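Local coordinates for sister chromatid cohesion protein (Chaetomium thermophilum, PDB 5T8V) that probably loads cohesin onto chromatin as a member of the Scc2/Nipped-B family, this chain being its C-terminal HEAT-repeat fragment, at residues K951-T956 with D974-I979; N988-H993 with S1007-M1012; L1011-V1016 with D1034-V1039; V1028-L1033 with I1064-T1069. One frame throughout, in Å; residues are numbered along the deposited sequence.

The four contacts join five helices of the Scc2 C-terminal fragment, all on the same side of the chain's centre. Contact 1 pairs helices 940-960 and 969-986. Contact 2 closes the long loop that leads to helix 1009-1016. Contact 3 packs that helix on helix 1026-1042, and contact 4 joins helix 1026-1042 to helix 1065-1086. Contacts 1 and 2 come in series, contact 3 begins where contact 2 ends, sharing L1011 and M1012, and contacts 3 and 4 interleave on helix 1026-1042. The centres of contacts 1 and 3 are about 11 Å apart, and those two touch. Contacts 2 and 4 lie farthest apart, about 24 Å between centres. Together they trace one continuous piece of helical solenoid.

Contact 1: residues K951-T956 with D974-I979; sequences KGIQKT and DRYSLI
G952 O, in a residue whose CA lies on the Y976 ring, accepts two bonds from T956. T956 OG1 donates to G952 O at 2.8 Å, tilted 32° from the carbonyl plane. T956 N reaches the same G952 O at 2.9 Å, from the opposite face of that plane. The hydroxyl can turn back to the previous helical turn because OG1 sits beside the backbone N, anti to the carbonyl carbon (chi1 -52°). It also lies at the edge of the Y976 ring, with T956 OG1 4.2 Å from Y976 CD2.

G952 covers one face of that ring. Its CA is 4.0 Å from the centroid of the Y976 ring and makes a CH-pi contact, offset toward the rim. G952 has no side chain, and the tyrosine rests directly on the helix backbone. I953 packs beside it. I953 CG1 lies 3.6 Å from Y976 CB, and the two side chains pass alongside, pointing opposite ways. I953 CD1 reaches on toward the backbone of S977.

I953 also touches F1019, and S977 packs on C1035 of helix 1026-1042. Farther round helix 969-986, R975 hydrogen-bonds to V914 O and V917 O. The two helix segments approach to 9.3 Å at 141°, antiparallel in sense but clearly crossed. Such pairing of successive antiparallel helices is characteristic of the HEAT-repeat solenoid.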
loop_
_atom_site.group_PDB
_atom_site.type_symbol
_atom_site.label_atom_id
_atom_site.label_comp_id
_atom_site.label_asym_id
_atom_site.label_seq_id
_atom_site.Cartn_x
_atom_site.Cartn_y
_atom_site.Cartn_z
ATOM N N LYS A 951 -7.527 32.584 64.971
ATOM C CA LYS A 951 -6.941 32.773 66.294
ATOM C C LYS A 951 -5.509 32.260 66.316
ATOM O O LYS A 951 -4.594 32.953 66.770
ATOM C CB LYS A 951 -7.785 32.060 67.354
ATOM C CG LYS A 951 -9.148 32.695 67.618
ATOM C CD LYS A 951 -9.024 33.957 68.459
ATOM C CE LYS A 951 -10.321 34.752 68.468
ATOM N NZ LYS A 951 -10.136 36.124 69.023
ATOM N N GLY A 952 -5.295 31.046 65.805
ATOM C CA GLY A 952 -3.943 30.525 65.717
ATOM C C GLY A 952 -3.014 31.439 64.940
ATOM O O GLY A 952 -1.846 31.604 65.300
ATOM N N ILE A 953 -3.521 32.049 63.866
ATOM C CA ILE A 953 -2.693 32.935 63.048
ATOM C C ILE A 953 -2.229 34.133 63.869
ATOM O O ILE A 953 -1.025 34.402 63.994
ATOM C CB ILE A 953 -3.456 33.375 61.786
ATOM C CG1 ILE A 953 -3.657 32.176 60.856
ATOM C CG2 ILE A 953 -2.708 34.493 61.057
ATOM C CD1 ILE A 953 -4.542 32.453 59.653
ATOM N N GLN A 954 -3.177 34.882 64.436
ATOM C CA GLN A 954 -2.773 36.057 65.204
ATOM C C GLN A 954 -1.971 35.682 66.448
ATOM O O GLN A 954 -1.173 36.500 66.925
ATOM C CB GLN A 954 -3.984 36.921 65.574
ATOM C CG GLN A 954 -5.221 36.201 66.090
ATOM C CD GLN A 954 -6.447 37.097 66.059
ATOM O OE1 GLN A 954 -6.401 38.216 65.550
ATOM N NE2 GLN A 954 -7.552 36.605 66.599
ATOM N N LYS A 955 -2.138 34.461 66.964
ATOM C CA LYS A 955 -1.208 33.962 67.973
ATOM C C LYS A 955 0.190 33.809 67.388
ATOM O O LYS A 955 1.190 34.055 68.072
ATOM C CB LYS A 955 -1.694 32.625 68.540
ATOM C CG LYS A 955 -2.958 32.684 69.406
ATOM C CD LYS A 955 -2.870 33.732 70.504
ATOM C CE LYS A 955 -3.571 35.023 70.088
ATOM N NZ LYS A 955 -3.365 36.120 71.072
ATOM N N THR A 956 0.278 33.403 66.117
ATOM C CA THR A 956 1.577 33.330 65.457
ATOM C C THR A 956 2.218 34.708 65.365
ATOM O O THR A 956 3.420 34.857 65.605
ATOM C CB THR A 956 1.436 32.715 64.062
ATOM O OG1 THR A 956 0.720 31.477 64.147
ATOM C CG2 THR A 956 2.805 32.460 63.451
ATOM N N ASP A 974 1.598 27.652 58.216
ATOM C CA ASP A 974 1.269 27.126 56.898
ATOM C C ASP A 974 -0.071 26.407 56.930
ATOM O O ASP A 974 -0.916 26.604 56.048
ATOM C CB ASP A 974 2.371 26.182 56.414
ATOM C CG ASP A 974 2.107 25.643 55.020
ATOM O OD1 ASP A 974 1.295 24.703 54.890
ATOM O OD2 ASP A 974 2.712 26.156 54.055
ATOM N N ARG A 975 -0.294 25.584 57.957
ATOM C CA ARG A 975 -1.547 24.844 58.027
ATOM C C ARG A 975 -2.722 25.763 58.342
ATOM O O ARG A 975 -3.799 25.621 57.755
ATOM C CB ARG A 975 -1.445 23.727 59.066
ATOM C CG ARG A 975 -2.485 22.637 58.883
ATOM C CD ARG A 975 -2.229 21.839 57.609
ATOM N NE ARG A 975 -3.339 20.961 57.270
ATOM C CZ ARG A 975 -3.406 20.253 56.148
ATOM N NH1 ARG A 975 -2.426 20.320 55.254
ATOM N NH2 ARG A 975 -4.455 19.479 55.915
ATOM N N TYR A 976 -2.541 26.707 59.267
ATOM C CA TYR A 976 -3.608 27.655 59.572
ATOM C C TYR A 976 -4.051 28.394 58.315
ATOM O O TYR A 976 -5.231 28.369 57.940
ATOM C CB TYR A 976 -3.139 28.648 60.639
ATOM C CG TYR A 976 -2.942 28.057 62.022
ATOM C CD1 TYR A 976 -3.794 27.075 62.513
ATOM C CD2 TYR A 976 -1.904 28.491 62.839
ATOM C CE1 TYR A 976 -3.616 26.541 63.775
ATOM C CE2 TYR A 976 -1.721 27.962 64.102
ATOM C CZ TYR A 976 -2.579 26.988 64.565
ATOM O OH TYR A 976 -2.399 26.458 65.822
ATOM N N SER A 977 -3.106 29.059 57.647
ATOM C CA SER A 977 -3.426 29.806 56.437
ATOM C C SER A 977 -4.004 28.904 55.358
ATOM O O SER A 977 -4.860 29.340 54.582
ATOM C CB SER A 977 -2.177 30.509 55.912
ATOM O OG SER A 977 -1.273 29.573 55.351
ATOM N N LEU A 978 -3.542 27.656 55.276
ATOM C CA LEU A 978 -4.100 26.739 54.288
ATOM C C LEU A 978 -5.570 26.462 54.580
ATOM O O LEU A 978 -6.418 26.520 53.680
ATOM C CB LEU A 978 -3.294 25.439 54.267
ATOM C CG LEU A 978 -3.756 24.410 53.233
ATOM C CD1 LEU A 978 -3.568 24.935 51.820
ATOM C CD2 LEU A 978 -3.026 23.089 53.413
ATOM N N ILE A 979 -5.892 26.163 55.840
ATOM C CA ILE A 979 -7.275 25.876 56.215
ATOM C C ILE A 979 -8.156 27.091 55.952
ATOM O O ILE A 979 -9.224 26.985 55.338
ATOM C CB ILE A 979 -7.348 25.433 57.689
ATOM C CG1 ILE A 979 -6.559 24.137 57.890
ATOM C CG2 ILE A 979 -8.804 25.241 58.127
ATOM C CD1 ILE A 979 -6.350 23.759 59.348
#

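Contact 2: residues N988-H993 with S1007-M1012; sequences NLDSHH and SVSKLM
N988 and S1009 meet through their polar ends. S1009 OG lies 3.1 Å from N988 OD1, a possible hydrogen bond, but S1007 O is a second acceptor within reach of the same proton. S1009 OG stands beside its own backbone N, anti to the carbonyl carbon (chi1 -38°), and from there it faces both oxygens. The N988 amide is turned so that both of its end atoms lie near the hydroxyl.

V1008 sets its methyl-bearing side chain against the loop backbone and the D990 carboxylate. V1008 CG2, beside the backbone N, packs 3.6 Å from L989 O, and V1008 CB is 3.9 Å from D990 OD1. D990 CG stands beside its backbone N (chi1 -61°), which brings the carboxylate near S1007 and V1008, just before the helix.

V1008 is the N-cap residue of helix 1009-1016. Just before it, S1007 OG accepts from K1010 N at 3.0 Å, an ST motif that ties down the first turn. On the other side, L989 centres an inverse gamma turn.

The contact draws together the two ends of the loop between helices 969-986 and 1009-1016. N988 also touches S1043, and S1009 touches N1046, both in the loop between helices 1026-1042 and 1050-1062.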
loop_
_atom_site.group_PDB
_atom_site.type_symbol
_atom_site.label_atom_id
_atom_site.label_comp_id
_atom_site.label_asym_id
_atom_site.label_seq_id
_atom_site.Cartn_x
_atom_site.Cartn_y
_atom_site.Cartn_z
ATOM N N ASN A 988 -18.154 30.088 52.078
ATOM C CA ASN A 988 -18.152 31.480 52.505
ATOM C C ASN A 988 -19.274 31.660 53.519
ATOM O O ASN A 988 -20.458 31.638 53.160
ATOM C CB ASN A 988 -18.319 32.422 51.315
ATOM C CG ASN A 988 -17.528 33.709 51.475
ATOM O OD1 ASN A 988 -16.534 33.754 52.202
ATOM N ND2 ASN A 988 -17.966 34.761 50.795
ATOM N N LEU A 989 -18.903 31.829 54.784
ATOM C CA LEU A 989 -19.865 31.946 55.878
ATOM C C LEU A 989 -20.282 33.397 56.102
ATOM O O LEU A 989 -20.266 33.905 57.222
ATOM C CB LEU A 989 -19.270 31.344 57.146
ATOM C CG LEU A 989 -18.892 29.862 57.063
ATOM C CD1 LEU A 989 -18.100 29.441 58.289
ATOM C CD2 LEU A 989 -20.135 28.994 56.910
ATOM N N ASP A 990 -20.665 34.076 55.021
ATOM C CA ASP A 990 -21.088 35.467 55.136
ATOM C C ASP A 990 -22.407 35.592 55.886
ATOM O O ASP A 990 -22.667 36.626 56.512
ATOM C CB ASP A 990 -21.208 36.097 53.750
ATOM C CG ASP A 990 -19.889 36.114 53.001
ATOM O OD1 ASP A 990 -18.834 35.960 53.651
ATOM O OD2 ASP A 990 -19.909 36.286 51.764
ATOM N N SER A 991 -23.251 34.559 55.836
ATOM C CA SER A 991 -24.514 34.595 56.562
ATOM C C SER A 991 -24.308 34.537 58.071
ATOM O O SER A 991 -25.174 35.004 58.820
ATOM C CB SER A 991 -25.413 33.443 56.111
ATOM O OG SER A 991 -24.827 32.191 56.412
ATOM N N HIS A 992 -23.193 33.980 58.529
ATOM C CA HIS A 992 -22.867 33.923 59.955
ATOM C C HIS A 992 -21.937 35.063 60.350
ATOM O O HIS A 992 -20.941 34.873 61.047
ATOM C CB HIS A 992 -22.249 32.574 60.297
ATOM C CG HIS A 992 -23.129 31.410 59.965
ATOM N ND1 HIS A 992 -23.323 30.969 58.674
ATOM C CD2 HIS A 992 -23.876 30.602 60.754
ATOM C CE1 HIS A 992 -24.150 29.939 58.681
ATOM N NE2 HIS A 992 -24.498 29.695 59.931
ATOM N N HIS A 993 -22.266 36.275 59.901
ATOM C CA HIS A 993 -21.466 37.444 60.239
ATOM C C HIS A 993 -21.486 37.760 61.728
ATOM O O HIS A 993 -20.726 38.630 62.167
ATOM C CB HIS A 993 -21.952 38.661 59.448
ATOM C CG HIS A 993 -23.389 39.007 59.684
ATOM N ND1 HIS A 993 -24.429 38.302 59.117
ATOM C CD2 HIS A 993 -23.958 39.992 60.418
ATOM C CE1 HIS A 993 -25.577 38.834 59.496
ATOM N NE2 HIS A 993 -25.319 39.861 60.287
ATOM N N SER A 1007 -18.366 40.633 56.256
ATOM C CA SER A 1007 -17.628 40.105 55.115
ATOM C C SER A 1007 -17.028 38.732 55.391
ATOM O O SER A 1007 -17.231 37.801 54.607
ATOM C CB SER A 1007 -16.518 41.082 54.710
ATOM O OG SER A 1007 -15.840 40.616 53.556
ATOM N N VAL A 1008 -16.281 38.590 56.486
ATOM C CA VAL A 1008 -15.572 37.353 56.806
ATOM C C VAL A 1008 -14.434 37.166 55.808
ATOM O O VAL A 1008 -13.265 37.074 56.197
ATOM C CB VAL A 1008 -16.513 36.132 56.810
ATOM C CG1 VAL A 1008 -15.780 34.901 57.324
ATOM C CG2 VAL A 1008 -17.749 36.414 57.658
ATOM N N SER A 1009 -14.771 37.097 54.518
ATOM C CA SER A 1009 -13.755 37.114 53.471
ATOM C C SER A 1009 -12.708 38.184 53.755
ATOM O O SER A 1009 -11.505 37.903 53.815
ATOM C CB SER A 1009 -14.418 37.360 52.114
ATOM O OG SER A 1009 -15.663 36.688 52.022
ATOM N N LYS A 1010 -13.163 39.424 53.948
ATOM C CA LYS A 1010 -12.245 40.513 54.258
ATOM C C LYS A 1010 -11.594 40.333 55.621
ATOM O O LYS A 1010 -10.498 40.852 55.851
ATOM C CB LYS A 1010 -12.978 41.852 54.200
ATOM C CG LYS A 1010 -12.175 43.009 54.763
ATOM C CD LYS A 1010 -12.672 44.342 54.244
ATOM C CE LYS A 1010 -11.964 45.493 54.936
ATOM N NZ LYS A 1010 -12.188 46.789 54.240
ATOM N N LEU A 1011 -12.247 39.622 56.542
ATOM C CA LEU A 1011 -11.616 39.337 57.826
ATOM C C LEU A 1011 -10.436 38.391 57.646
ATOM O O LEU A 1011 -9.335 38.644 58.154
ATOM C CB LEU A 1011 -12.645 38.750 58.797
ATOM C CG LEU A 1011 -12.144 38.338 60.184
ATOM C CD1 LEU A 1011 -11.443 39.492 60.887
ATOM C CD2 LEU A 1011 -13.300 37.825 61.032
ATOM N N MET A 1012 -10.645 37.301 56.905
ATOM C CA MET A 1012 -9.558 36.373 56.616
ATOM C C MET A 1012 -8.417 37.083 55.895
ATOM O O MET A 1012 -7.253 37.001 56.310
ATOM C CB MET A 1012 -10.091 35.203 55.785
ATOM C CG MET A 1012 -11.227 34.445 56.469
ATOM S SD MET A 1012 -11.827 33.004 55.564
ATOM C CE MET A 1012 -12.728 33.776 54.227
#

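Contact 3: residues L1011-V1016 with D1034-V1039; sequences LMVDIV and DCVGLV
C1035 is the first residue of helix segment 1034-1039 to meet its partner. Its SG is anti to the backbone N (chi1 171°) and points to V1016. The sulfur touches both branches of that valine: C1035 SG lies 3.7 Å from V1016 CG2 and 3.8 Å from V1016 CG1. C1035 CB adds a contact at 3.9 Å with V1016 CG1. C1035 also packs on S977, and V1016 on I953, so helices 969-986 and 940-960 also border this pair.

V1036 comes next. Its CG2 approaches V1013 CG1 at 3.9 Å, with the two branched side chains at a slant to each other. Their CA atoms are the nearest pair across the segments, 5.6 Å from V1013 CA to V1036 CA. G1037 and L1038 face other neighbours: G1037 O accepts a hydrogen bond from S1074 OG, and L1038 packs on M982 and K985 of helix 969-986.

One turn beyond C1035, V1039 returns to the contact. Its CG1, anti to the backbone N (chi1 174°), serves two partners. V1039 CG1 lies 3.7 Å from V1013 CG2 and 4.0 Å from M1012 CE. The methionine chain bends at its last torsion. Its terminal methyl lies at this end of the contact, and the M1012 side chain also packs on V980.

The helix axes run almost antiparallel, at 164°. All six touching residues are buried, and they meet only through carbon and one cysteine sulfur. The chemistry implies adhesion by dispersion and exclusion of water, with shape rather than directed bonds setting the fit.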
loop_
_atom_site.group_PDB
_atom_site.type_symbol
_atom_site.label_atom_id
_atom_site.label_comp_id
_atom_site.label_asym_id
_atom_site.label_seq_id
_atom_site.Cartn_x
_atom_site.Cartn_y
_atom_site.Cartn_z
ATOM N N LEU A 1011 -12.247 39.622 56.542
ATOM C CA LEU A 1011 -11.616 39.337 57.826
ATOM C C LEU A 1011 -10.436 38.391 57.646
ATOM O O LEU A 1011 -9.335 38.644 58.154
ATOM C CB LEU A 1011 -12.645 38.750 58.797
ATOM C CG LEU A 1011 -12.144 38.338 60.184
ATOM C CD1 LEU A 1011 -11.443 39.492 60.887
ATOM C CD2 LEU A 1011 -13.300 37.825 61.032
ATOM N N MET A 1012 -10.645 37.301 56.905
ATOM C CA MET A 1012 -9.558 36.373 56.616
ATOM C C MET A 1012 -8.417 37.083 55.895
ATOM O O MET A 1012 -7.253 37.001 56.310
ATOM C CB MET A 1012 -10.091 35.203 55.785
ATOM C CG MET A 1012 -11.227 34.445 56.469
ATOM S SD MET A 1012 -11.827 33.004 55.564
ATOM C CE MET A 1012 -12.728 33.776 54.227
ATOM N N VAL A 1013 -8.738 37.803 54.818
ATOM C CA VAL A 1013 -7.708 38.528 54.076
ATOM C C VAL A 1013 -6.959 39.480 55.001
ATOM O O VAL A 1013 -5.723 39.516 55.019
ATOM C CB VAL A 1013 -8.335 39.276 52.884
ATOM C CG1 VAL A 1013 -7.298 40.158 52.190
ATOM C CG2 VAL A 1013 -8.936 38.286 51.894
ATOM N N ASP A 1014 -7.701 40.263 55.788
ATOM C CA ASP A 1014 -7.081 41.258 56.658
ATOM C C ASP A 1014 -6.177 40.617 57.701
ATOM O O ASP A 1014 -5.186 41.228 58.120
ATOM C CB ASP A 1014 -8.158 42.098 57.345
ATOM C CG ASP A 1014 -8.803 43.101 56.407
ATOM O OD1 ASP A 1014 -8.738 42.894 55.177
ATOM O OD2 ASP A 1014 -9.376 44.096 56.902
ATOM N N ILE A 1015 -6.497 39.399 58.140
ATOM C CA ILE A 1015 -5.658 38.749 59.140
ATOM C C ILE A 1015 -4.428 38.105 58.504
ATOM O O ILE A 1015 -3.369 38.035 59.138
ATOM C CB ILE A 1015 -6.482 37.720 59.937
ATOM C CG1 ILE A 1015 -7.562 38.436 60.756
ATOM C CG2 ILE A 1015 -5.577 36.899 60.867
ATOM C CD1 ILE A 1015 -8.536 37.509 61.455
ATOM N N VAL A 1016 -4.527 37.639 57.259
ATOM C CA VAL A 1016 -3.445 36.843 56.680
ATOM C C VAL A 1016 -2.462 37.699 55.887
ATOM O O VAL A 1016 -1.253 37.457 55.929
ATOM C CB VAL A 1016 -4.032 35.717 55.806
ATOM C CG1 VAL A 1016 -2.913 34.884 55.183
ATOM C CG2 VAL A 1016 -4.947 34.829 56.633
ATOM N N ASP A 1034 -0.778 32.209 49.180
ATOM C CA ASP A 1034 -1.650 31.119 48.756
ATOM C C ASP A 1034 -3.028 31.257 49.392
ATOM O O ASP A 1034 -4.057 31.144 48.713
ATOM C CB ASP A 1034 -1.016 29.777 49.128
ATOM C CG ASP A 1034 -1.686 28.603 48.442
ATOM O OD1 ASP A 1034 -2.798 28.777 47.901
ATOM O OD2 ASP A 1034 -1.101 27.498 48.449
ATOM N N CYS A 1035 -3.063 31.514 50.699
ATOM C CA CYS A 1035 -4.329 31.671 51.406
ATOM C C CYS A 1035 -5.156 32.807 50.811
ATOM O O CYS A 1035 -6.296 32.602 50.375
ATOM C CB CYS A 1035 -4.058 31.914 52.891
ATOM S SG CYS A 1035 -5.505 32.389 53.854
ATOM N N VAL A 1036 -4.596 34.019 50.784
ATOM C CA VAL A 1036 -5.349 35.161 50.265
ATOM C C VAL A 1036 -5.783 34.921 48.825
ATOM O O VAL A 1036 -6.838 35.409 48.399
ATOM C CB VAL A 1036 -4.525 36.458 50.392
ATOM C CG1 VAL A 1036 -3.241 36.350 49.610
ATOM C CG2 VAL A 1036 -5.336 37.657 49.921
ATOM N N GLY A 1037 -4.983 34.189 48.049
ATOM C CA GLY A 1037 -5.384 33.875 46.686
ATOM C C GLY A 1037 -6.597 32.964 46.642
ATOM O O GLY A 1037 -7.557 33.217 45.903
ATOM N N LEU A 1038 -6.569 31.888 47.435
ATOM C CA LEU A 1038 -7.717 30.991 47.519
ATOM C C LEU A 1038 -8.967 31.738 47.966
ATOM O O LEU A 1038 -10.070 31.466 47.477
ATOM C CB LEU A 1038 -7.411 29.842 48.481
ATOM C CG LEU A 1038 -6.307 28.874 48.061
ATOM C CD1 LEU A 1038 -5.684 28.217 49.281
ATOM C CD2 LEU A 1038 -6.864 27.824 47.118
ATOM N N VAL A 1039 -8.818 32.677 48.898
ATOM C CA VAL A 1039 -9.968 33.446 49.366
ATOM C C VAL A 1039 -10.493 34.343 48.252
ATOM O O VAL A 1039 -11.697 34.373 47.971
ATOM C CB VAL A 1039 -9.594 34.261 50.616
ATOM C CG1 VAL A 1039 -10.740 35.181 51.029
ATOM C CG2 VAL A 1039 -9.219 33.331 51.761
#

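Contact 4: residues V1028-L1033 with I1064-T1069; sequences VRKPAL and IPILET
The guanidinium of R1029 has L1067 on one face. L1067 CD2 lies 4.1 Å above the plane, over its centre. I1064 approaches the same group obliquely, with I1064 CD1 3.8 Å from R1029 NH1. The flat group is also held by polar partners. R1029 NH2 forms a salt bridge with D1062 OD2, and R1029 NE donates to A1020 O. These bonds probably fix its rotation and help satisfy its buried charge, while L1067 covers one face.

The arginine chain bends at chi3 (67°), which brings its end over the leucine. Nearer the backbone, R1029 CB is 4.0 Å from L1067 CD2. The bent arginine thus curls round a single methyl, L1067 CD2, which meets both its CB and its head group.

One turn after R1029, L1033 is the second neighbour of L1067. L1033 CD1 packs 3.6 Å from L1067 CB, and the two side chains meet at a slant. V1059 of helix 1050-1062 touches both leucines and closes this small apolar cluster.

At the margin, K1030 stretches its chain across I1066. K1030 CD and K1030 CE each lie 3.9 Å from I1066 CG1, and the side chains cross at about a right angle. The contact there is made by methylene groups and not by the ammonium.

P1031 kinks helix 1026-1042 within this segment. The two segment axes approach to 9.1 Å and run nearly parallel, at 14°. Helix 1050-1062 lies between them in sequence. Parallel packing of next-but-one helices along a layer is characteristic of the alpha-solenoid built from HEAT repeats.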
loop_
_atom_site.group_PDB
_atom_site.type_symbol
_atom_site.label_atom_id
_atom_site.label_comp_id
_atom_site.label_asym_id
_atom_site.label_seq_id
_atom_site.Cartn_x
_atom_site.Cartn_y
_atom_site.Cartn_z
ATOM N N VAL A 1028 6.857 31.572 55.076
ATOM C CA VAL A 1028 5.679 32.256 55.602
ATOM C C VAL A 1028 4.966 33.044 54.512
ATOM O O VAL A 1028 3.742 32.989 54.392
ATOM C CB VAL A 1028 6.079 33.166 56.783
ATOM C CG1 VAL A 1028 4.897 34.014 57.248
ATOM C CG2 VAL A 1028 6.613 32.327 57.933
ATOM N N ARG A 1029 5.724 33.791 53.705
ATOM C CA ARG A 1029 5.114 34.568 52.633
ATOM C C ARG A 1029 4.389 33.676 51.637
ATOM O O ARG A 1029 3.388 34.096 51.045
ATOM C CB ARG A 1029 6.177 35.400 51.914
ATOM C CG ARG A 1029 6.776 36.517 52.751
ATOM C CD ARG A 1029 7.811 37.294 51.957
ATOM N NE ARG A 1029 7.207 38.043 50.858
ATOM C CZ ARG A 1029 7.893 38.625 49.878
ATOM N NH1 ARG A 1029 9.218 38.544 49.847
ATOM N NH2 ARG A 1029 7.254 39.286 48.923
ATOM N N LYS A 1030 4.874 32.442 51.431
ATOM C CA LYS A 1030 4.230 31.571 50.446
ATOM C C LYS A 1030 2.825 31.182 50.885
ATOM O O LYS A 1030 1.854 31.561 50.207
ATOM C CB LYS A 1030 5.110 30.350 50.164
ATOM C CG LYS A 1030 4.454 29.343 49.227
ATOM C CD LYS A 1030 5.294 28.095 49.036
ATOM C CE LYS A 1030 4.543 27.049 48.225
ATOM N NZ LYS A 1030 3.274 26.625 48.885
ATOM N N PRO A 1031 2.631 30.450 51.986
ATOM C CA PRO A 1031 1.269 30.022 52.341
ATOM C C PRO A 1031 0.329 31.174 52.646
ATOM O O PRO A 1031 -0.893 30.996 52.555
ATOM C CB PRO A 1031 1.491 29.132 53.571
ATOM C CG PRO A 1031 2.775 29.599 54.149
ATOM C CD PRO A 1031 3.620 30.016 52.990
ATOM N N ALA A 1032 0.854 32.347 53.004
ATOM C CA ALA A 1032 0.001 33.517 53.187
ATOM C C ALA A 1032 -0.592 33.967 51.858
ATOM O O ALA A 1032 -1.814 34.124 51.726
ATOM C CB ALA A 1032 0.798 34.652 53.831
ATOM N N LEU A 1033 0.265 34.177 50.855
ATOM C CA LEU A 1033 -0.218 34.559 49.534
ATOM C C LEU A 1033 -1.117 33.479 48.947
ATOM O O LEU A 1033 -2.118 33.782 48.286
ATOM C CB LEU A 1033 0.964 34.850 48.612
ATOM C CG LEU A 1033 1.688 36.159 48.941
ATOM C CD1 LEU A 1033 3.049 36.194 48.279
ATOM C CD2 LEU A 1033 0.856 37.363 48.514
ATOM N N ILE A 1064 9.982 36.984 42.496
ATOM C CA ILE A 1064 10.197 35.683 43.124
ATOM C C ILE A 1064 9.266 34.681 42.449
ATOM O O ILE A 1064 8.042 34.886 42.469
ATOM C CB ILE A 1064 9.945 35.739 44.637
ATOM C CG1 ILE A 1064 10.933 36.710 45.294
ATOM C CG2 ILE A 1064 10.076 34.345 45.253
ATOM C CD1 ILE A 1064 10.681 36.958 46.769
ATOM N N PRO A 1065 9.779 33.596 41.857
ATOM C CA PRO A 1065 8.898 32.724 41.051
ATOM C C PRO A 1065 7.773 32.050 41.826
ATOM O O PRO A 1065 6.632 32.031 41.349
ATOM C CB PRO A 1065 9.879 31.696 40.467
ATOM C CG PRO A 1065 11.190 32.385 40.462
ATOM C CD PRO A 1065 11.199 33.239 41.685
ATOM N N ILE A 1066 8.055 31.472 42.995
ATOM C CA ILE A 1066 7.066 30.613 43.649
ATOM C C ILE A 1066 5.870 31.433 44.129
ATOM O O ILE A 1066 4.709 31.090 43.864
ATOM C CB ILE A 1066 7.716 29.815 44.799
ATOM C CG1 ILE A 1066 6.693 28.895 45.474
ATOM C CG2 ILE A 1066 8.358 30.734 45.839
ATOM C CD1 ILE A 1066 6.160 27.799 44.575
ATOM N N LEU A 1067 6.126 32.526 44.837
ATOM C CA LEU A 1067 5.024 33.289 45.406
ATOM C C LEU A 1067 4.390 34.249 44.407
ATOM O O LEU A 1067 3.388 34.889 44.743
ATOM C CB LEU A 1067 5.484 34.037 46.661
ATOM C CG LEU A 1067 6.805 34.810 46.663
ATOM C CD1 LEU A 1067 6.624 36.166 46.035
ATOM C CD2 LEU A 1067 7.322 34.940 48.082
ATOM N N GLU A 1068 4.930 34.358 43.191
ATOM C CA GLU A 1068 4.176 34.953 42.095
ATOM C C GLU A 1068 3.399 33.906 41.311
ATOM O O GLU A 1068 2.413 34.249 40.647
ATOM C CB GLU A 1068 5.102 35.745 41.161
ATOM C CG GLU A 1068 5.992 34.923 40.251
ATOM C CD GLU A 1068 6.993 35.785 39.493
ATOM O OE1 GLU A 1068 6.989 37.018 39.693
ATOM O OE2 GLU A 1068 7.783 35.233 38.698
ATOM N N THR A 1069 3.813 32.637 41.384
ATOM C CA THR A 1069 2.924 31.548 40.994
ATOM C C THR A 1069 1.691 31.524 41.886
ATOM O O THR A 1069 0.572 31.299 41.410
ATOM C CB THR A 1069 3.657 30.206 41.066
ATOM O OG1 THR A 1069 4.790 30.224 40.190
ATOM C CG2 THR A 1069 2.735 29.054 40.676
#